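Local coordinates for putative methyltransferase protein (Bacteroides fragilis, PDB 5BP9) that binds S-adenosyl-L-homocysteine and probably acts as an S-adenosylmethionine-dependent methyltransferase, at residues A[56-61]-A[140-145]; A[102-107]-A[190-195]; A[175-180]-A[252-257]. All blocks are in the same frame, centred on the assembly; numbering follows the deposited sequence.

Contact 1. Residues A[56-61]-A[140-145]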
# COMPACT_ATOMS: atom_id res chain seq x y z
N ASP A 56 -7.93 -4.35 -18.07
CA ASP A 56 -7.64 -4.23 -19.51
C ASP A 56 -6.35 -4.93 -19.88
O ASP A 56 -6.30 -5.70 -20.86
CB ASP A 56 -7.55 -2.77 -19.93
CG ASP A 56 -8.76 -2.28 -20.63
OD1 ASP A 56 -9.78 -3.01 -20.72
OD2 ASP A 56 -8.68 -1.12 -21.08
N PHE A 57 -5.30 -4.68 -19.11
CA PHE A 57 -4.00 -5.26 -19.39
C PHE A 57 -4.01 -6.78 -19.22
O PHE A 57 -3.41 -7.52 -20.02
CB PHE A 57 -2.92 -4.66 -18.50
CG PHE A 57 -1.52 -5.01 -18.93
CD1 PHE A 57 -0.90 -4.32 -19.96
CD2 PHE A 57 -0.83 -6.05 -18.31
CE1 PHE A 57 0.38 -4.65 -20.37
CE2 PHE A 57 0.45 -6.38 -18.71
CZ PHE A 57 1.06 -5.67 -19.74
N TYR A 58 -4.69 -7.26 -18.19
CA TYR A 58 -4.76 -8.69 -17.97
C TYR A 58 -5.52 -9.39 -19.11
O TYR A 58 -5.08 -10.42 -19.63
CB TYR A 58 -5.43 -9.03 -16.62
CG TYR A 58 -5.58 -10.53 -16.49
CD1 TYR A 58 -4.46 -11.33 -16.26
CD2 TYR A 58 -6.78 -11.14 -16.71
CE1 TYR A 58 -4.56 -12.71 -16.21
CE2 TYR A 58 -6.91 -12.53 -16.67
CZ TYR A 58 -5.80 -13.30 -16.41
OH TYR A 58 -5.92 -14.65 -16.36
N HIS A 59 -6.68 -8.85 -19.47
CA HIS A 59 -7.52 -9.51 -20.47
C HIS A 59 -6.99 -9.30 -21.89
O HIS A 59 -7.11 -10.22 -22.71
CB HIS A 59 -8.98 -9.05 -20.35
CG HIS A 59 -9.65 -9.49 -19.08
ND1 HIS A 59 -9.95 -10.82 -18.82
CD2 HIS A 59 -10.13 -8.79 -18.03
CE1 HIS A 59 -10.54 -10.91 -17.64
NE2 HIS A 59 -10.65 -9.69 -17.14
N ARG A 60 -6.39 -8.14 -22.16
CA ARG A 60 -6.02 -7.75 -23.54
C ARG A 60 -4.53 -7.48 -23.81
O ARG A 60 -4.16 -7.26 -24.98
CB ARG A 60 -6.90 -6.58 -23.98
CG ARG A 60 -8.37 -7.00 -24.14
CD ARG A 60 -9.36 -5.85 -24.14
NE ARG A 60 -9.76 -5.39 -22.80
CZ ARG A 60 -10.64 -5.99 -21.99
NH1 ARG A 60 -11.23 -7.14 -22.33
NH2 ARG A 60 -10.91 -5.45 -20.80
N GLN A 61 -3.70 -7.51 -22.77
CA GLN A 61 -2.25 -7.24 -22.87
C GLN A 61 -1.93 -5.86 -23.48
O GLN A 61 -0.81 -5.62 -23.94
CB GLN A 61 -1.55 -8.38 -23.63
CG GLN A 61 -1.79 -9.74 -22.99
CD GLN A 61 -3.17 -10.34 -23.30
OE1 GLN A 61 -3.56 -10.46 -24.46
NE2 GLN A 61 -3.91 -10.71 -22.26
N LYS A 140 -7.57 -13.12 -8.82
CA LYS A 140 -8.10 -14.49 -8.82
C LYS A 140 -7.77 -15.22 -10.11
O LYS A 140 -7.32 -16.39 -10.11
CB LYS A 140 -9.61 -14.47 -8.56
CG LYS A 140 -10.00 -14.03 -7.17
CD LYS A 140 -11.50 -13.98 -6.99
CE LYS A 140 -11.95 -13.63 -5.59
NZ LYS A 140 -11.55 -14.61 -4.56
N LEU A 141 -7.96 -14.54 -11.21
CA LEU A 141 -7.70 -15.13 -12.53
C LEU A 141 -6.23 -15.41 -12.79
O LEU A 141 -5.91 -16.37 -13.52
CB LEU A 141 -8.35 -14.28 -13.63
CG LEU A 141 -9.88 -14.11 -13.55
CD1 LEU A 141 -10.37 -13.15 -14.62
CD2 LEU A 141 -10.59 -15.45 -13.66
N ARG A 142 -5.35 -14.63 -12.16
CA ARG A 142 -3.89 -14.87 -12.24
C ARG A 142 -3.39 -16.00 -11.34
O ARG A 142 -2.21 -16.40 -11.42
CB ARG A 142 -3.10 -13.61 -11.90
CG ARG A 142 -3.28 -12.51 -12.91
CD ARG A 142 -2.42 -11.30 -12.54
NE ARG A 142 -1.03 -11.50 -12.93
CZ ARG A 142 0.02 -10.81 -12.49
NH1 ARG A 142 -0.10 -9.85 -11.58
NH2 ARG A 142 1.23 -11.10 -12.96
N GLY A 143 -4.24 -16.50 -10.45
CA GLY A 143 -3.92 -17.62 -9.59
C GLY A 143 -3.55 -17.28 -8.16
O GLY A 143 -2.93 -18.12 -7.47
N VAL A 144 -3.93 -16.08 -7.68
CA VAL A 144 -3.77 -15.78 -6.25
C VAL A 144 -4.82 -16.63 -5.51
O VAL A 144 -6.01 -16.54 -5.79
CB VAL A 144 -3.94 -14.29 -5.95
CG1 VAL A 144 -3.81 -14.03 -4.46
CG2 VAL A 144 -2.90 -13.47 -6.69
N LYS A 145 -4.37 -17.44 -4.56
CA LYS A 145 -5.23 -18.46 -3.96
C LYS A 145 -6.24 -17.89 -2.98
O LYS A 145 -7.34 -18.41 -2.87
CB LYS A 145 -4.37 -19.56 -3.30
CG LYS A 145 -3.50 -20.35 -4.27
CD LYS A 145 -2.58 -21.31 -3.53
O HOH W 1 -3.71 -16.11 -15.85

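Contact 2. Residues A[102-107]-A[190-195]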
# COMPACT_ATOMS: atom_id res chain seq x y z
N THR A 102 7.62 -13.95 6.52
CA THR A 102 7.50 -15.32 6.99
C THR A 102 6.13 -15.61 7.56
O THR A 102 5.35 -14.71 7.88
CB THR A 102 8.57 -15.70 8.05
OG1 THR A 102 8.37 -14.99 9.28
CG2 THR A 102 9.96 -15.41 7.52
N GLY A 103 5.85 -16.90 7.70
CA GLY A 103 4.60 -17.35 8.33
C GLY A 103 3.39 -17.01 7.47
O GLY A 103 3.45 -16.96 6.24
N THR A 104 2.29 -16.72 8.14
CA THR A 104 1.07 -16.36 7.45
C THR A 104 1.14 -14.86 7.17
O THR A 104 1.30 -14.05 8.07
CB THR A 104 -0.16 -16.70 8.28
OG1 THR A 104 -0.15 -18.12 8.58
CG2 THR A 104 -1.43 -16.38 7.50
N ILE A 105 1.04 -14.54 5.88
CA ILE A 105 1.31 -13.18 5.40
C ILE A 105 0.04 -12.51 4.87
O ILE A 105 -0.73 -13.14 4.13
CB ILE A 105 2.37 -13.19 4.29
CG1 ILE A 105 3.67 -13.84 4.82
CG2 ILE A 105 2.67 -11.79 3.75
CD1 ILE A 105 4.48 -14.48 3.72
N LEU A 106 -0.15 -11.24 5.25
CA LEU A 106 -1.20 -10.39 4.66
C LEU A 106 -0.57 -9.39 3.70
O LEU A 106 0.28 -8.57 4.11
CB LEU A 106 -1.96 -9.62 5.76
CG LEU A 106 -3.07 -8.69 5.25
CD1 LEU A 106 -4.15 -9.48 4.52
CD2 LEU A 106 -3.65 -7.89 6.41
N ASP A 107 -0.98 -9.46 2.44
CA ASP A 107 -0.59 -8.49 1.41
C ASP A 107 -1.69 -7.42 1.30
O ASP A 107 -2.74 -7.65 0.69
CB ASP A 107 -0.36 -9.25 0.09
CG ASP A 107 0.13 -8.39 -1.03
OD1 ASP A 107 0.37 -7.19 -0.83
OD2 ASP A 107 0.26 -8.96 -2.14
N LEU A 190 -4.72 -7.71 14.19
CA LEU A 190 -4.28 -8.56 13.09
C LEU A 190 -2.95 -9.28 13.28
O LEU A 190 -2.67 -10.24 12.55
CB LEU A 190 -4.20 -7.72 11.79
CG LEU A 190 -5.49 -7.12 11.23
CD1 LEU A 190 -5.17 -6.32 9.99
CD2 LEU A 190 -6.56 -8.19 10.95
N LEU A 191 -2.14 -8.84 14.24
CA LEU A 191 -0.82 -9.41 14.41
C LEU A 191 -0.78 -10.56 15.41
O LEU A 191 -1.30 -10.43 16.53
CB LEU A 191 0.19 -8.36 14.86
CG LEU A 191 0.66 -7.41 13.78
CD1 LEU A 191 1.45 -6.25 14.39
CD2 LEU A 191 1.51 -8.10 12.72
N ARG A 192 -0.15 -11.65 15.00
CA ARG A 192 0.17 -12.74 15.93
C ARG A 192 1.30 -12.32 16.85
O ARG A 192 2.06 -11.39 16.53
CB ARG A 192 0.55 -13.98 15.15
CG ARG A 192 -0.63 -14.53 14.39
CD ARG A 192 -0.31 -15.73 13.54
NE ARG A 192 -1.50 -16.19 12.82
CZ ARG A 192 -1.51 -17.15 11.89
NH1 ARG A 192 -0.41 -17.80 11.56
NH2 ARG A 192 -2.63 -17.45 11.28
N PRO A 193 1.47 -13.04 17.98
CA PRO A 193 2.65 -12.80 18.82
C PRO A 193 3.94 -12.90 18.03
O PRO A 193 4.08 -13.78 17.17
CB PRO A 193 2.58 -13.94 19.82
CG PRO A 193 1.13 -14.22 19.95
CD PRO A 193 0.57 -14.05 18.57
N ASP A 194 4.84 -11.94 18.27
CA ASP A 194 6.10 -11.79 17.53
C ASP A 194 5.95 -11.49 16.04
O ASP A 194 6.93 -11.58 15.29
CB ASP A 194 7.02 -13.00 17.74
CG ASP A 194 7.29 -13.27 19.20
OD1 ASP A 194 7.47 -12.32 20.00
OD2 ASP A 194 7.29 -14.46 19.54
N GLY A 195 4.74 -11.11 15.63
CA GLY A 195 4.49 -10.70 14.25
C GLY A 195 5.11 -9.35 13.94
O GLY A 195 5.51 -8.62 14.85
O HOH W 2 -2.96 -19.47 9.24

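Contact 3. Residues A[175-180]-A[252-257]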
# COMPACT_ATOMS: atom_id res chain seq x y z
N GLY A 175 -3.63 7.35 5.02
CA GLY A 175 -4.27 8.58 4.55
C GLY A 175 -3.78 9.86 5.19
O GLY A 175 -3.33 10.78 4.51
N ARG A 176 -3.90 9.92 6.52
CA ARG A 176 -3.56 11.11 7.30
C ARG A 176 -3.02 10.70 8.67
O ARG A 176 -3.33 9.63 9.17
CB ARG A 176 -4.80 12.02 7.44
CG ARG A 176 -5.33 12.55 6.11
CD ARG A 176 -6.45 13.58 6.22
NE ARG A 176 -6.08 14.73 7.04
CZ ARG A 176 -5.40 15.79 6.61
NH1 ARG A 176 -4.99 15.89 5.35
NH2 ARG A 176 -5.12 16.76 7.47
N LEU A 177 -2.19 11.55 9.25
CA LEU A 177 -1.63 11.26 10.57
C LEU A 177 -2.70 11.08 11.64
O LEU A 177 -2.50 10.30 12.56
CB LEU A 177 -0.63 12.36 11.01
CG LEU A 177 0.61 12.50 10.14
CD1 LEU A 177 1.42 13.66 10.69
CD2 LEU A 177 1.43 11.22 10.10
N GLU A 178 -3.83 11.77 11.51
CA GLU A 178 -4.93 11.58 12.51
C GLU A 178 -5.51 10.16 12.50
O GLU A 178 -6.23 9.77 13.43
CB GLU A 178 -6.03 12.63 12.34
CG GLU A 178 -6.82 12.53 11.05
CD GLU A 178 -7.91 13.57 10.91
OE1 GLU A 178 -8.38 14.15 11.92
OE2 GLU A 178 -8.32 13.77 9.75
N ASN A 179 -5.22 9.38 11.45
CA ASN A 179 -5.61 7.96 11.41
C ASN A 179 -4.60 6.99 12.00
O ASN A 179 -4.82 5.79 11.98
CB ASN A 179 -5.91 7.57 9.97
CG ASN A 179 -7.16 8.22 9.45
OD1 ASN A 179 -8.04 8.64 10.23
ND2 ASN A 179 -7.27 8.31 8.14
N MSE A 180 -3.48 7.50 12.53
CA MSE A 180 -2.49 6.61 13.13
C MSE A 180 -3.03 5.77 14.28
O MSE A 180 -2.75 4.56 14.32
CB MSE A 180 -1.21 7.34 13.54
CG MSE A 180 -0.39 7.73 12.32
SE MSE A 180 0.52 6.12 11.63
CE MSE A 180 1.12 7.01 10.08
N SER A 252 8.23 6.66 13.41
CA SER A 252 8.69 6.16 14.70
C SER A 252 7.94 6.81 15.88
O SER A 252 7.55 6.11 16.85
CB SER A 252 10.20 6.38 14.82
OG SER A 252 10.68 5.80 16.01
N ALA A 253 7.71 8.13 15.78
CA ALA A 253 7.02 8.85 16.84
C ALA A 253 5.58 8.36 17.00
O ALA A 253 5.12 8.09 18.11
CB ALA A 253 7.03 10.34 16.57
N TYR A 254 4.85 8.27 15.89
CA TYR A 254 3.45 7.80 15.97
C TYR A 254 3.36 6.31 16.41
O TYR A 254 2.47 5.93 17.17
CB TYR A 254 2.71 8.11 14.67
CG TYR A 254 2.34 9.58 14.59
CD1 TYR A 254 1.16 10.06 15.14
CD2 TYR A 254 3.20 10.52 14.01
CE1 TYR A 254 0.85 11.41 15.10
CE2 TYR A 254 2.91 11.86 14.00
CZ TYR A 254 1.73 12.30 14.54
OH TYR A 254 1.45 13.66 14.49
N ALA A 255 4.34 5.50 15.98
CA ALA A 255 4.43 4.11 16.44
C ALA A 255 4.59 4.10 17.97
O ALA A 255 3.79 3.48 18.69
CB ALA A 255 5.56 3.37 15.76
N ALA A 256 5.57 4.85 18.47
CA ALA A 256 5.81 4.90 19.92
C ALA A 256 4.60 5.37 20.73
O ALA A 256 4.31 4.80 21.79
CB ALA A 256 7.03 5.73 20.23
N ASP A 257 3.86 6.32 20.19
CA ASP A 257 2.66 6.88 20.85
C ASP A 257 1.50 5.88 20.94
O ASP A 257 0.57 6.10 21.72
CB ASP A 257 2.17 8.10 20.05
CG ASP A 257 1.27 8.98 20.84
OD1 ASP A 257 1.56 9.25 22.03
OD2 ASP A 257 0.26 9.42 20.25

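Contact 1. Residues A[56-61]-A[140-145]
The C-terminal turns of two helices meet here at the surface of the methyltransferase: helix 49-60 sends Tyr58 and His59 against Leu141 and Arg142, the last turn of helix 133-142. Arg142 CG and Leu141 CB both approach the Tyr58 ring obliquely from the same side, one 3.5 Å from Tyr58 CE1, the other 3.8 Å from CE2. With CG anti to the backbone N (chi1 175°), the ring extends toward the end of helix 133-142, bringing OH to 3.3 Å from Leu141 O. A water joins these two oxygens, 2.7 Å from Tyr58 OH and donating to Leu141 O over 3.2 Å; it lies at the edge of the phenol ring, in its plane. Beside the ring, His59 brings CE1 to 3.8 Å from Leu141 CD1, and one imidazole face has Tyr58 CD2 above its centre. The helix carrying Leu141 then ends in a Schellman motif, Gly143 taking the positive phi. The polar ends are held elsewhere: His59 NE2 bonds to Glu137, and Arg142 NH1 to the carbonyl of Ser112, in what is probably the glycine-rich, Rossmann-type loop after strand 104-108. That leaves the arginine's aliphatic CG to meet the tyrosine. The chemistry is therefore largely carbon against ring, with the water giving phenol oxygen and helix-end carbonyl a polar partner.

Contact 2. Residues A[102-107]-A[190-195]
Leu190, the last residue of helix 180-190, meets Leu106 of strand 104-108 through a single pair of methyls, its CD1 standing 4.2 Å from Leu106 CD2. The two leucines meet at a slant, a light apolar touch in a buried setting. The chain then passes into the short strand 191-192, where Arg192 makes the polar half of the contact. Its side chain runs extended from CG to NE and brings NH1 to 3.0 Å from Thr104 OG1. This hydrogen bond is weak, bent to 124° at the hydrogen. A water lying in the guanidinium plane links the same two residues: it accepts from Arg192 NH2 at 2.9 Å and donates to Thr104 OG1 at 3.2 Å. Stronger partners flank the pair. Arg192 NE bonds to Thr160 and NH1 forms a salt bridge with Asp162, while Thr104 OG1 bonds to Glu125, so the guanidinium is probably steadied by more than the threonine. Beyond Arg192 a type II beta turn takes the chain round a corner at Pro193 and Asp194, closed by Gly195 N to Arg192 O at 2.8 Å, and leads into strand 195-202. Helix 180-190 belongs to the crossover from strand 161-166 to strand 195-202 in the family's Rossmann-like sheet; 161-166 runs between 104-108 and 195-202, and the leucine and arginine side chains reach across it, Leu190 also packing on Ile164.

Contact 3. Residues A[175-180]-A[252-257]
Tyr254 and Met180 both hold CG anti to the carbonyl carbon, with chi1 of -76° and -72°, and these torsions turn the two side chains into each other across the gap between helix 248-257 and the start of helix 180-190. Met180, present as selenomethionine, bends again at chi2 (-76°), so the part of the chain that meets the tyrosine is its base: CG lies 3.9 Å from Tyr254 CB, and CB comes equally close, 3.9 Å, to Tyr254 CD1. The two side chains cross at roughly a right angle. Farther out along the phenol, Leu177 supplies the second apolar surface. Its CD1 is 3.8 Å from Tyr254 OH and 4.1 Å from Tyr254 CE2, while its other methyl, CD2, stands over one face of the ring, 4.2 Å above the plane and offset toward the rim. Leu177 thus meets the outer end of the ring and Met180 its root, both from the same side, by van der Waals contact. The loop that presents them is folded back on itself: Asn179 N bonds to Arg176 O and Met180 N to Leu177 O, each at 3.0 Å, which brings Leu177 and Met180 to the same side. Around the contact, these two also pack on Ile246 and on Leu244 of strand 236-244, an outer strand of the four-stranded antiparallel sheet. Behind Tyr254, helix 248-257 rests through Ser252 and Ala255 on strand 260-267, an outer strand of the seven-stranded mixed sheet, so the contact joins elements packed on both sheets.

Contacts 1 and 3 lie on opposite sides of the chain's centre, their own centres 35 Å apart. The centre of contact 2 lies 26 Å from that of contact 1 and 20 Å from that of contact 3, and none of the three touches another. Helix 180-190 ties two of them together, starting at Met180 in contact 3 and ending at Leu190 in contact 2. The bound S-adenosyl-L-homocysteine is about 8 Å from the Leu106 side chain, about 9 Å from that of Arg142 and about 13 Å from that of Met180. Closer to the pocket, Leu190 lies about 4 Å, side chain to side chain, from Leu152, one of the residues that bind S-adenosyl-L-homocysteine.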